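Local coordinates for protein eukaryotic initiation factor 4F subunit p150 (Saccharomyces cerevisiae, PDB 2VSO) that serves as the large scaffold subunit of the mRNA cap-binding eIF4F complex in translation initiation, seen here in its eIF4A-binding middle domain, at residues V36-L44 against I55-A63; V103-D113 against G121-L129. All blocks are in the same frame, centred on the assembly; numbering follows the deposited sequence.

In the fold
Both contacts pair chain-neighbouring helices of the all-helical MIF4G domain, interaction 1 coming first in sequence and interaction 2 following it. Interaction 1 joins helices 33-45 and 52-64 through mainly buried aliphatic side chains, with no hydrogen bond between its segments; its outer edge meets a chain of another protein. Interaction 2 joins the end of helix 93-106 and the loop after it to the start of helix 122-139. It is only partly buried, and adds to its valine and leucine packing close backbone approaches and one weak tyrosine-aspartate hydrogen bond. The centres lie about 16 Å apart, and the two contacts meet where Leu60 CD2 packs on Glu106 CB at 3.5 Å.

Interaction 1 of 2, residues V36-L44 against I55-A63; sequences VERKMKSLL and ISSEILAIA
From Leu43 beside Ile55 to Val36 beside Ile62, the helix segments 36-44 and 55-63 run nearly antiparallel, at 163° with axes 10.0 Å apart. The CA atoms of Leu43 and Ile55 come within 6.5 Å, those of Val36 and Ile62 within 7.5 Å. This is an antiparallel alpha-helical hairpin of the MIF4G domain, a HEAT-type helical array, and its interface interlocks knobs into holes. Leu43 enters the hole formed by Ile55, Glu58, Ile59 and Ile62; in return Ile62 sits among Val36, Lys39, Met40 and Leu43. The two knobs reach toward each other tip to tip, Leu43 CD1 lying 3.7 Å from Ile62 CD1. Leu43 and Ile59 instead slide past each other in opposite directions, with Leu43 CB 3.5 Å from Ile59 CG1. Bent at chi2 (-62°) and chi3 (-69°), Met40 brings SD and CE over to Ile59 CG2, the two side chains crossing at about a right angle. Glu58 lies across Leu43 CD2 with both CB and OE2, while its OE1 forms a salt bridge with a basic side chain on the chain of another protein. Helix 73-88 covers a further face, through Val78 against Ile62. Lys39 meets Ile62 CD1 with its CB, at 3.6 Å, while the end of its chain leads away.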
ATOM      1  N   VAL C  36     -19.332 -25.197  -5.346  1.00 56.47           N
ATOM      2  CA  VAL C  36     -18.202 -25.219  -4.414  1.00 59.69           C
ATOM      3  C   VAL C  36     -17.104 -24.207  -4.775  1.00 65.71           C
ATOM      4  O   VAL C  36     -16.296 -23.843  -3.929  1.00 67.06           O
ATOM      5  CB  VAL C  36     -17.579 -26.629  -4.279  1.00 61.59           C
ATOM      6  CG1 VAL C  36     -16.087 -26.543  -3.918  1.00 52.15           C
ATOM      7  CG2 VAL C  36     -18.331 -27.433  -3.239  1.00 51.75           C
ATOM      8  N   GLU C  37     -17.064 -23.766  -6.029  1.00 65.14           N
ATOM      9  CA  GLU C  37     -16.124 -22.724  -6.417  1.00 65.90           C
ATOM     10  C   GLU C  37     -16.716 -21.348  -6.116  1.00 69.61           C
ATOM     11  O   GLU C  37     -15.988 -20.384  -5.865  1.00 70.60           O
ATOM     12  CB  GLU C  37     -15.745 -22.834  -7.897  1.00 57.92           C
ATOM     13  CG  GLU C  37     -14.586 -23.773  -8.155  1.00 75.37           C
ATOM     14  CD  GLU C  37     -14.316 -23.978  -9.634  1.00 94.67           C
ATOM     15  OE1 GLU C  37     -14.603 -23.044 -10.419  1.00 99.04           O
ATOM     16  OE2 GLU C  37     -13.814 -25.068 -10.007  1.00 80.19           O
ATOM     17  N   ARG C  38     -18.042 -21.269  -6.133  1.00 57.17           N
ATOM     18  CA  ARG C  38     -18.706 -19.999  -5.910  1.00 48.58           C
ATOM     19  C   ARG C  38     -18.724 -19.689  -4.425  1.00 57.18           C
ATOM     20  O   ARG C  38     -18.327 -18.601  -4.017  1.00 84.95           O
ATOM     21  CB  ARG C  38     -20.111 -19.976  -6.532  1.00 56.64           C
ATOM     22  CG  ARG C  38     -20.109 -20.149  -8.065  1.00 68.22           C
ATOM     23  CD  ARG C  38     -21.516 -20.179  -8.669  1.00 65.50           C
ATOM     24  NE  ARG C  38     -22.119 -18.852  -8.735  1.00 91.37           N
ATOM     25  CZ  ARG C  38     -21.954 -17.998  -9.741  1.00 99.89           C
ATOM     26  NH1 ARG C  38     -21.199 -18.329 -10.783  1.00 81.25           N
ATOM     27  NH2 ARG C  38     -22.543 -16.807  -9.704  1.00112.12           N
ATOM     28  N   LYS C  39     -19.146 -20.642  -3.606  1.00 57.70           N
ATOM     29  CA  LYS C  39     -19.138 -20.414  -2.169  1.00 46.59           C
ATOM     30  C   LYS C  39     -17.740 -20.160  -1.675  1.00 60.71           C
ATOM     31  O   LYS C  39     -17.549 -19.398  -0.726  1.00 75.37           O
ATOM     32  CB  LYS C  39     -19.761 -21.569  -1.403  1.00 54.34           C
ATOM     33  CG  LYS C  39     -21.276 -21.470  -1.358  1.00 81.09           C
ATOM     34  CD  LYS C  39     -21.947 -22.822  -1.193  1.00 95.10           C
ATOM     35  CE  LYS C  39     -23.446 -22.685  -1.379  1.00105.40           C
ATOM     36  NZ  LYS C  39     -24.154 -23.967  -1.117  1.00115.96           N
ATOM     37  N   MET C  40     -16.759 -20.780  -2.324  1.00 52.02           N
ATOM     38  CA  MET C  40     -15.368 -20.606  -1.919  1.00 53.47           C
ATOM     39  C   MET C  40     -14.795 -19.255  -2.340  1.00 67.03           C
ATOM     40  O   MET C  40     -14.040 -18.651  -1.584  1.00 80.57           O
ATOM     41  CB  MET C  40     -14.489 -21.738  -2.437  1.00 64.61           C
ATOM     42  CG  MET C  40     -14.542 -22.996  -1.599  1.00 63.15           C
ATOM     43  SD  MET C  40     -13.967 -22.744   0.082  1.00 59.72           S
ATOM     44  CE  MET C  40     -12.213 -22.471  -0.185  1.00 66.49           C
ATOM     45  N   LYS C  41     -15.137 -18.788  -3.538  1.00 63.86           N
ATOM     46  CA  LYS C  41     -14.766 -17.432  -3.938  1.00 47.28           C
ATOM     47  C   LYS C  41     -15.304 -16.459  -2.911  1.00 48.44           C
ATOM     48  O   LYS C  41     -14.596 -15.578  -2.424  1.00 62.29           O
ATOM     49  CB  LYS C  41     -15.338 -17.061  -5.308  1.00 42.00           C
ATOM     50  CG  LYS C  41     -14.408 -17.348  -6.469  1.00 55.09           C
ATOM     51  CD  LYS C  41     -15.007 -16.845  -7.776  1.00 70.92           C
ATOM     52  CE  LYS C  41     -14.246 -17.380  -8.983  1.00 85.42           C
ATOM     53  NZ  LYS C  41     -13.983 -18.848  -8.852  1.00106.83           N
ATOM     54  N   SER C  42     -16.577 -16.625  -2.591  1.00 51.44           N
ATOM     55  CA  SER C  42     -17.249 -15.737  -1.659  1.00 40.23           C
ATOM     56  C   SER C  42     -16.597 -15.816  -0.289  1.00 52.62           C
ATOM     57  O   SER C  42     -16.368 -14.798   0.355  1.00 70.18           O
ATOM     58  CB  SER C  42     -18.739 -16.080  -1.572  1.00 41.50           C
ATOM     59  OG  SER C  42     -19.478 -15.024  -0.967  1.00 50.41           O
ATOM     60  N   LEU C  43     -16.276 -17.019   0.159  1.00 41.60           N
ATOM     61  CA  LEU C  43     -15.673 -17.154   1.468  1.00 39.50           C
ATOM     62  C   LEU C  43     -14.217 -16.682   1.514  1.00 49.65           C
ATOM     63  O   LEU C  43     -13.762 -16.182   2.536  1.00 56.15           O
ATOM     64  CB  LEU C  43     -15.803 -18.582   1.969  1.00 48.50           C
ATOM     65  CG  LEU C  43     -17.241 -18.919   2.352  1.00 51.17           C
ATOM     66  CD1 LEU C  43     -17.436 -20.420   2.517  1.00 44.36           C
ATOM     67  CD2 LEU C  43     -17.609 -18.182   3.621  1.00 42.42           C
ATOM     68  N   LEU C  44     -13.491 -16.818   0.415  1.00 43.54           N
ATOM     69  CA  LEU C  44     -12.101 -16.386   0.395  1.00 37.84           C
ATOM     70  C   LEU C  44     -11.978 -14.855   0.243  1.00 53.31           C
ATOM     71  O   LEU C  44     -11.022 -14.254   0.731  1.00 48.34           O
ATOM     72  CB  LEU C  44     -11.329 -17.123  -0.691  1.00 34.30           C
ATOM     73  CG  LEU C  44     -10.986 -18.566  -0.310  1.00 42.39           C
ATOM     74  CD1 LEU C  44     -10.115 -19.214  -1.366  1.00 43.42           C
ATOM     75  CD2 LEU C  44     -10.299 -18.637   1.048  1.00 49.74           C
ATOM     76  N   ILE C  55     -15.397 -17.204   9.305  1.00 59.16           N
ATOM     77  CA  ILE C  55     -15.268 -17.566   7.894  1.00 60.01           C
ATOM     78  C   ILE C  55     -14.339 -18.760   7.620  1.00 55.30           C
ATOM     79  O   ILE C  55     -14.512 -19.491   6.640  1.00 51.42           O
ATOM     80  CB  ILE C  55     -14.951 -16.336   7.026  1.00 43.29           C
ATOM     81  CG1 ILE C  55     -16.255 -15.676   6.616  1.00 54.29           C
ATOM     82  CG2 ILE C  55     -14.199 -16.716   5.767  1.00 45.79           C
ATOM     83  CD1 ILE C  55     -16.054 -14.372   5.936  1.00 78.89           C
ATOM     84  N   SER C  56     -13.370 -18.981   8.492  1.00 43.02           N
ATOM     85  CA  SER C  56     -12.612 -20.211   8.409  1.00 52.04           C
ATOM     86  C   SER C  56     -13.464 -21.390   8.932  1.00 71.85           C
ATOM     87  O   SER C  56     -13.157 -22.561   8.685  1.00 67.62           O
ATOM     88  CB  SER C  56     -11.295 -20.092   9.165  1.00 36.10           C
ATOM     89  OG  SER C  56     -11.543 -19.956  10.548  1.00 60.39           O
ATOM     90  N   SER C  57     -14.548 -21.079   9.639  1.00 93.61           N
ATOM     91  CA  SER C  57     -15.456 -22.120  10.107  1.00 97.32           C
ATOM     92  C   SER C  57     -16.359 -22.533   8.961  1.00 84.35           C
ATOM     93  O   SER C  57     -16.702 -23.707   8.807  1.00 90.87           O
ATOM     94  CB  SER C  57     -16.309 -21.633  11.275  1.00111.74           C
ATOM     95  OG  SER C  57     -17.584 -21.215  10.823  1.00125.22           O
ATOM     96  N   GLU C  58     -16.752 -21.562   8.148  1.00 59.81           N
ATOM     97  CA  GLU C  58     -17.607 -21.876   7.017  1.00 58.07           C
ATOM     98  C   GLU C  58     -16.847 -22.589   5.903  1.00 62.54           C
ATOM     99  O   GLU C  58     -17.380 -23.488   5.257  1.00 82.18           O
ATOM    100  CB  GLU C  58     -18.318 -20.621   6.518  1.00 68.80           C
ATOM    101  CG  GLU C  58     -19.068 -19.913   7.636  1.00 86.07           C
ATOM    102  CD  GLU C  58     -20.326 -19.231   7.160  1.00 96.26           C
ATOM    103  OE1 GLU C  58     -21.152 -18.854   8.020  1.00102.31           O
ATOM    104  OE2 GLU C  58     -20.491 -19.081   5.930  1.00 95.19           O
ATOM    105  N   ILE C  59     -15.594 -22.213   5.689  1.00 62.63           N
ATOM    106  CA  ILE C  59     -14.759 -22.900   4.709  1.00 54.09           C
ATOM    107  C   ILE C  59     -14.469 -24.346   5.143  1.00 62.90           C
ATOM    108  O   ILE C  59     -14.205 -25.218   4.314  1.00 61.58           O
ATOM    109  CB  ILE C  59     -13.449 -22.137   4.468  1.00 43.22           C
ATOM    110  CG1 ILE C  59     -13.749 -20.827   3.734  1.00 51.05           C
ATOM    111  CG2 ILE C  59     -12.427 -23.002   3.694  1.00 35.63           C
ATOM    112  CD1 ILE C  59     -12.565 -19.892   3.653  1.00 54.75           C
ATOM    113  N   LEU C  60     -14.530 -24.600   6.446  1.00 62.68           N
ATOM    114  CA  LEU C  60     -14.265 -25.937   6.965  1.00 59.60           C
ATOM    115  C   LEU C  60     -15.502 -26.854   6.851  1.00 74.03           C
ATOM    116  O   LEU C  60     -15.373 -28.080   6.804  1.00 64.79           O
ATOM    117  CB  LEU C  60     -13.750 -25.856   8.409  1.00 45.57           C
ATOM    118  CG  LEU C  60     -13.761 -27.116   9.275  1.00 64.16           C
ATOM    119  CD1 LEU C  60     -12.762 -28.137   8.777  1.00 55.48           C
ATOM    120  CD2 LEU C  60     -13.483 -26.743  10.725  1.00 79.37           C
ATOM    121  N   ALA C  61     -16.693 -26.257   6.802  1.00 64.55           N
ATOM    122  CA  ALA C  61     -17.922 -27.020   6.599  1.00 58.54           C
ATOM    123  C   ALA C  61     -18.015 -27.451   5.148  1.00 78.81           C
ATOM    124  O   ALA C  61     -18.617 -28.478   4.827  1.00 94.98           O
ATOM    125  CB  ALA C  61     -19.146 -26.199   6.982  1.00 51.38           C
ATOM    126  N   ILE C  62     -17.434 -26.647   4.267  1.00 74.24           N
ATOM    127  CA  ILE C  62     -17.395 -26.989   2.854  1.00 61.95           C
ATOM    128  C   ILE C  62     -16.364 -28.086   2.664  1.00 59.12           C
ATOM    129  O   ILE C  62     -16.590 -29.033   1.913  1.00 62.52           O
ATOM    130  CB  ILE C  62     -17.065 -25.753   1.989  1.00 59.61           C
ATOM    131  CG1 ILE C  62     -18.233 -24.775   1.999  1.00 61.03           C
ATOM    132  CG2 ILE C  62     -16.760 -26.138   0.565  1.00 39.79           C
ATOM    133  CD1 ILE C  62     -18.102 -23.691   0.965  1.00 66.29           C
ATOM    134  N   ALA C  63     -15.239 -27.978   3.367  1.00 54.33           N
ATOM    135  CA  ALA C  63     -14.218 -29.018   3.283  1.00 54.14           C
ATOM    136  C   ALA C  63     -14.772 -30.333   3.817  1.00 51.06           C
ATOM    137  O   ALA C  63     -14.548 -31.388   3.236  1.00 52.18           O
ATOM    138  CB  ALA C  63     -12.959 -28.624   4.048  1.00 44.85           C
TER

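Interaction 2 of 2, residues V103-D113 against G121-L129; sequences VVKELNPDITD and GPKLVLHYL
Val104 makes the largest single share of the contact, as a knob among Pro122, Val125, Leu126 and Leu129. Its branches divide the work: with CG1 anti to the backbone N (chi1 161°), that methyl meets Pro122 CB at 4.0 Å and Leu126 CG at 4.1 Å, while CG2 turns to Val125 and Leu129. Val125 is shared similarly, its CG1 facing Val103 and Val104 and its CG2 meeting Leu107 CD2. Further along, Ile111 CG2 comes to 4.3 Å from Leu124 CD2. They join the end of helix 93-106 and the loop after it to the first turns of helix 122-139, consecutive helices of the HEAT-type MIF4G array; Leu107 also packs on Leu75 of helix 73-88. The backbones come close at two places, Val104 with Pro122 and Pro109 with Gly121, the N-cap residue of helix 122-139. Positive phi (62°) suits glycine here, and Gly121 CA lies 3.9 Å from the CA of Pro109, which belongs to the type I turn Asn108 to Ile111. Polar contact across the segments is confined to Tyr128, whose OH donates a weak hydrogen bond to Asp113 OD2 at 2.9 Å. That oxygen lies at the ring edge, near its plane, although carboxylate and ring are turned 82° apart; its stronger partner is Thr115 OG1, just beyond the segment.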
ATOM      1  N   VAL C 103      -7.960 -26.082   8.912  1.00 45.11           N
ATOM      2  CA  VAL C 103      -8.545 -27.202   8.225  1.00 47.76           C
ATOM      3  C   VAL C 103      -7.852 -28.499   8.637  1.00 57.05           C
ATOM      4  O   VAL C 103      -8.502 -29.521   8.830  1.00 78.75           O
ATOM      5  CB  VAL C 103      -8.477 -26.996   6.711  1.00 57.22           C
ATOM      6  CG1 VAL C 103      -9.053 -28.216   5.978  1.00 59.53           C
ATOM      7  CG2 VAL C 103      -9.237 -25.733   6.340  1.00 30.68           C
ATOM      8  N   VAL C 104      -6.535 -28.443   8.782  1.00 55.81           N
ATOM      9  CA  VAL C 104      -5.759 -29.588   9.225  1.00 51.41           C
ATOM     10  C   VAL C 104      -6.140 -29.994  10.636  1.00 62.28           C
ATOM     11  O   VAL C 104      -6.236 -31.180  10.939  1.00 92.48           O
ATOM     12  CB  VAL C 104      -4.256 -29.286   9.205  1.00 53.00           C
ATOM     13  CG1 VAL C 104      -3.500 -30.275  10.071  1.00 45.34           C
ATOM     14  CG2 VAL C 104      -3.736 -29.310   7.783  1.00 60.66           C
ATOM     15  N   LYS C 105      -6.365 -29.006  11.490  1.00 60.61           N
ATOM     16  CA  LYS C 105      -6.610 -29.246  12.906  1.00 73.66           C
ATOM     17  C   LYS C 105      -8.037 -29.709  13.158  1.00 78.68           C
ATOM     18  O   LYS C 105      -8.274 -30.593  13.980  1.00 78.94           O
ATOM     19  CB  LYS C 105      -6.323 -27.972  13.714  1.00 84.39           C
ATOM     20  CG  LYS C 105      -6.262 -28.168  15.225  1.00103.14           C
ATOM     21  CD  LYS C 105      -5.806 -26.890  15.925  1.00123.67           C
ATOM     22  CE  LYS C 105      -5.343 -27.155  17.353  1.00129.74           C
ATOM     23  NZ  LYS C 105      -4.730 -25.945  17.977  1.00124.29           N
ATOM     24  N   GLU C 106      -8.983 -29.117  12.435  1.00 66.56           N
ATOM     25  CA  GLU C 106     -10.395 -29.282  12.745  1.00 57.73           C
ATOM     26  C   GLU C 106     -11.173 -30.112  11.720  1.00 71.37           C
ATOM     27  O   GLU C 106     -12.395 -30.243  11.809  1.00 82.81           O
ATOM     28  CB  GLU C 106     -11.046 -27.909  12.952  1.00 60.50           C
ATOM     29  CG  GLU C 106     -10.248 -27.005  13.898  1.00 60.50           C
ATOM     30  CD  GLU C 106     -11.042 -25.822  14.400  1.00 71.85           C
ATOM     31  OE1 GLU C 106     -12.237 -25.715  14.051  1.00 79.35           O
ATOM     32  OE2 GLU C 106     -10.470 -24.996  15.147  1.00 82.37           O
ATOM     33  N   LEU C 107     -10.472 -30.684  10.753  1.00 67.40           N
ATOM     34  CA  LEU C 107     -11.142 -31.548   9.800  1.00 76.29           C
ATOM     35  C   LEU C 107     -11.770 -32.707  10.544  1.00 94.85           C
ATOM     36  O   LEU C 107     -11.217 -33.199  11.527  1.00 93.34           O
ATOM     37  CB  LEU C 107     -10.176 -32.090   8.751  1.00 79.38           C
ATOM     38  CG  LEU C 107     -10.885 -32.800   7.594  1.00 68.53           C
ATOM     39  CD1 LEU C 107     -11.566 -31.779   6.705  1.00 57.46           C
ATOM     40  CD2 LEU C 107      -9.937 -33.681   6.782  1.00 47.54           C
ATOM     41  N   ASN C 108     -12.935 -33.130  10.066  1.00102.01           N
ATOM     42  CA  ASN C 108     -13.611 -34.303  10.586  1.00 82.77           C
ATOM     43  C   ASN C 108     -12.724 -35.515  10.353  1.00 85.28           C
ATOM     44  O   ASN C 108     -12.336 -35.780   9.220  1.00102.50           O
ATOM     45  CB  ASN C 108     -14.942 -34.466   9.859  1.00 78.90           C
ATOM     46  CG  ASN C 108     -15.787 -35.575  10.429  1.00 93.38           C
ATOM     47  OD1 ASN C 108     -15.494 -36.119  11.492  1.00104.04           O
ATOM     48  ND2 ASN C 108     -16.855 -35.913   9.722  1.00 99.39           N
ATOM     49  N   PRO C 109     -12.380 -36.249  11.426  1.00 83.81           N
ATOM     50  CA  PRO C 109     -11.489 -37.417  11.310  1.00 69.23           C
ATOM     51  C   PRO C 109     -12.137 -38.606  10.579  1.00 85.10           C
ATOM     52  O   PRO C 109     -11.419 -39.481  10.081  1.00 84.56           O
ATOM     53  CB  PRO C 109     -11.201 -37.794  12.769  1.00 67.92           C
ATOM     54  CG  PRO C 109     -11.673 -36.625  13.600  1.00 74.99           C
ATOM     55  CD  PRO C 109     -12.771 -35.978  12.820  1.00 76.69           C
ATOM     56  N   ASP C 110     -13.468 -38.642  10.515  1.00 86.33           N
ATOM     57  CA  ASP C 110     -14.174 -39.753   9.871  1.00 96.72           C
ATOM     58  C   ASP C 110     -13.910 -39.814   8.362  1.00 88.29           C
ATOM     59  O   ASP C 110     -14.309 -40.775   7.694  1.00 73.26           O
ATOM     60  CB  ASP C 110     -15.689 -39.658  10.111  1.00102.13           C
ATOM     61  CG  ASP C 110     -16.063 -39.743  11.579  1.00 96.14           C
ATOM     62  OD1 ASP C 110     -15.301 -40.355  12.361  1.00 87.75           O
ATOM     63  OD2 ASP C 110     -17.129 -39.198  11.947  1.00 82.11           O
ATOM     64  N   ILE C 111     -13.237 -38.791   7.836  1.00 76.44           N
ATOM     65  CA  ILE C 111     -13.091 -38.617   6.390  1.00 63.63           C
ATOM     66  C   ILE C 111     -11.976 -39.463   5.763  1.00 75.22           C
ATOM     67  O   ILE C 111     -10.860 -39.529   6.281  1.00 81.04           O
ATOM     68  CB  ILE C 111     -12.919 -37.128   6.033  1.00 73.36           C
ATOM     69  CG1 ILE C 111     -14.195 -36.359   6.387  1.00 68.69           C
ATOM     70  CG2 ILE C 111     -12.550 -36.946   4.555  1.00 44.06           C
ATOM     71  CD1 ILE C 111     -14.091 -34.862   6.191  1.00 63.90           C
ATOM     72  N   THR C 112     -12.301 -40.102   4.639  1.00 83.53           N
ATOM     73  CA  THR C 112     -11.420 -41.073   3.994  1.00 79.91           C
ATOM     74  C   THR C 112     -11.305 -40.802   2.503  1.00 76.22           C
ATOM     75  O   THR C 112     -12.262 -40.357   1.866  1.00 88.22           O
ATOM     76  CB  THR C 112     -11.970 -42.501   4.145  1.00 79.13           C
ATOM     77  OG1 THR C 112     -13.088 -42.672   3.258  1.00 82.72           O
ATOM     78  CG2 THR C 112     -12.417 -42.759   5.580  1.00 69.89           C
ATOM     79  N   ASP C 113     -10.135 -41.097   1.948  1.00 66.79           N
ATOM     80  CA  ASP C 113      -9.876 -40.866   0.533  1.00 70.79           C
ATOM     81  C   ASP C 113      -9.169 -42.090  -0.011  1.00 89.05           C
ATOM     82  O   ASP C 113      -8.061 -42.408   0.427  1.00 99.80           O
ATOM     83  CB  ASP C 113      -8.999 -39.624   0.346  1.00 80.83           C
ATOM     84  CG  ASP C 113      -8.546 -39.433  -1.088  1.00 71.57           C
ATOM     85  OD1 ASP C 113      -9.336 -39.716  -2.001  1.00 70.25           O
ATOM     86  OD2 ASP C 113      -7.402 -38.989  -1.308  1.00 78.33           O
ATOM     87  N   GLY C 121      -8.229 -37.565   8.668  1.00 82.86           N
ATOM     88  CA  GLY C 121      -8.216 -36.373   9.498  1.00 92.85           C
ATOM     89  C   GLY C 121      -7.133 -35.391   9.094  1.00 82.00           C
ATOM     90  O   GLY C 121      -7.069 -34.973   7.936  1.00 80.20           O
ATOM     91  N   PRO C 122      -6.275 -35.017  10.053  1.00 87.01           N
ATOM     92  CA  PRO C 122      -5.147 -34.093   9.859  1.00 86.34           C
ATOM     93  C   PRO C 122      -4.060 -34.630   8.927  1.00 72.60           C
ATOM     94  O   PRO C 122      -3.599 -33.898   8.061  1.00 70.31           O
ATOM     95  CB  PRO C 122      -4.586 -33.917  11.277  1.00 80.39           C
ATOM     96  CG  PRO C 122      -5.714 -34.277  12.184  1.00 86.85           C
ATOM     97  CD  PRO C 122      -6.469 -35.360  11.472  1.00 82.93           C
ATOM     98  N   LYS C 123      -3.651 -35.883   9.096  1.00 71.05           N
ATOM     99  CA  LYS C 123      -2.560 -36.415   8.286  1.00 64.22           C
ATOM    100  C   LYS C 123      -2.974 -36.497   6.819  1.00 66.44           C
ATOM    101  O   LYS C 123      -2.135 -36.547   5.919  1.00 58.21           O
ATOM    102  CB  LYS C 123      -2.088 -37.770   8.814  1.00 61.06           C
ATOM    103  CG  LYS C 123      -1.768 -37.776  10.307  1.00 71.57           C
ATOM    104  CD  LYS C 123      -0.941 -38.996  10.709  1.00 85.61           C
ATOM    105  CE  LYS C 123      -0.801 -39.100  12.228  1.00 92.34           C
ATOM    106  NZ  LYS C 123       0.299 -40.027  12.665  1.00 90.87           N
ATOM    107  N   LEU C 124      -4.279 -36.484   6.582  1.00 71.74           N
ATOM    108  CA  LEU C 124      -4.800 -36.468   5.223  1.00 69.59           C
ATOM    109  C   LEU C 124      -4.630 -35.094   4.591  1.00 68.15           C
ATOM    110  O   LEU C 124      -4.129 -34.976   3.474  1.00 75.14           O
ATOM    111  CB  LEU C 124      -6.280 -36.857   5.210  1.00 79.13           C
ATOM    112  CG  LEU C 124      -6.937 -36.979   3.830  1.00 71.46           C
ATOM    113  CD1 LEU C 124      -6.109 -37.864   2.921  1.00 66.02           C
ATOM    114  CD2 LEU C 124      -8.374 -37.495   3.931  1.00 50.63           C
ATOM    115  N   VAL C 125      -5.049 -34.057   5.316  1.00 58.16           N
ATOM    116  CA  VAL C 125      -4.962 -32.695   4.825  1.00 41.64           C
ATOM    117  C   VAL C 125      -3.509 -32.277   4.641  1.00 64.58           C
ATOM    118  O   VAL C 125      -3.181 -31.550   3.703  1.00 59.69           O
ATOM    119  CB  VAL C 125      -5.610 -31.724   5.797  1.00 54.82           C
ATOM    120  CG1 VAL C 125      -5.635 -30.304   5.210  1.00 40.62           C
ATOM    121  CG2 VAL C 125      -6.985 -32.194   6.158  1.00 50.60           C
ATOM    122  N   LEU C 126      -2.645 -32.728   5.547  1.00 65.64           N
ATOM    123  CA  LEU C 126      -1.222 -32.412   5.487  1.00 55.70           C
ATOM    124  C   LEU C 126      -0.648 -32.919   4.183  1.00 64.27           C
ATOM    125  O   LEU C 126       0.098 -32.211   3.500  1.00 64.61           O
ATOM    126  CB  LEU C 126      -0.484 -33.045   6.660  1.00 44.48           C
ATOM    127  CG  LEU C 126      -0.617 -32.282   7.970  1.00 68.68           C
ATOM    128  CD1 LEU C 126      -0.193 -33.153   9.145  1.00 70.92           C
ATOM    129  CD2 LEU C 126       0.186 -30.973   7.907  1.00 52.73           C
ATOM    130  N   HIS C 127      -1.006 -34.153   3.836  1.00 61.57           N
ATOM    131  CA  HIS C 127      -0.582 -34.725   2.573  1.00 54.96           C
ATOM    132  C   HIS C 127      -1.183 -33.981   1.384  1.00 45.09           C
ATOM    133  O   HIS C 127      -0.526 -33.808   0.359  1.00 52.70           O
ATOM    134  CB  HIS C 127      -0.920 -36.204   2.473  1.00 68.59           C
ATOM    135  CG  HIS C 127      -0.718 -36.752   1.096  1.00 74.30           C
ATOM    136  ND1 HIS C 127      -1.746 -36.873   0.190  1.00 57.25           N
ATOM    137  CD2 HIS C 127       0.408 -37.140   0.453  1.00 82.51           C
ATOM    138  CE1 HIS C 127      -1.266 -37.337  -0.952  1.00 67.49           C
ATOM    139  NE2 HIS C 127       0.033 -37.513  -0.816  1.00 80.58           N
ATOM    140  N   TYR C 128      -2.431 -33.546   1.519  1.00 48.51           N
ATOM    141  CA  TYR C 128      -3.056 -32.704   0.503  1.00 53.07           C
ATOM    142  C   TYR C 128      -2.270 -31.397   0.249  1.00 63.50           C
ATOM    143  O   TYR C 128      -2.030 -31.017  -0.905  1.00 58.91           O
ATOM    144  CB  TYR C 128      -4.492 -32.379   0.894  1.00 52.32           C
ATOM    145  CG  TYR C 128      -5.501 -33.424   0.517  1.00 58.76           C
ATOM    146  CD1 TYR C 128      -5.210 -34.779   0.632  1.00 85.38           C
ATOM    147  CD2 TYR C 128      -6.753 -33.062   0.055  1.00 74.11           C
ATOM    148  CE1 TYR C 128      -6.141 -35.746   0.285  1.00 70.46           C
ATOM    149  CE2 TYR C 128      -7.693 -34.020  -0.292  1.00 86.37           C
ATOM    150  CZ  TYR C 128      -7.380 -35.360  -0.175  1.00 76.11           C
ATOM    151  OH  TYR C 128      -8.311 -36.313  -0.518  1.00 95.81           O
ATOM    152  N   LEU C 129      -1.871 -30.713   1.323  1.00 45.39           N
ATOM    153  CA  LEU C 129      -1.096 -29.479   1.188  1.00 51.99           C
ATOM    154  C   LEU C 129       0.178 -29.699   0.370  1.00 53.13           C
ATOM    155  O   LEU C 129       0.441 -28.987  -0.599  1.00 46.62           O
ATOM    156  CB  LEU C 129      -0.737 -28.893   2.559  1.00 43.04           C
ATOM    157  CG  LEU C 129      -1.886 -28.462   3.466  1.00 40.64           C
ATOM    158  CD1 LEU C 129      -1.352 -27.911   4.774  1.00 39.77           C
ATOM    159  CD2 LEU C 129      -2.764 -27.448   2.781  1.00 33.21           C
TER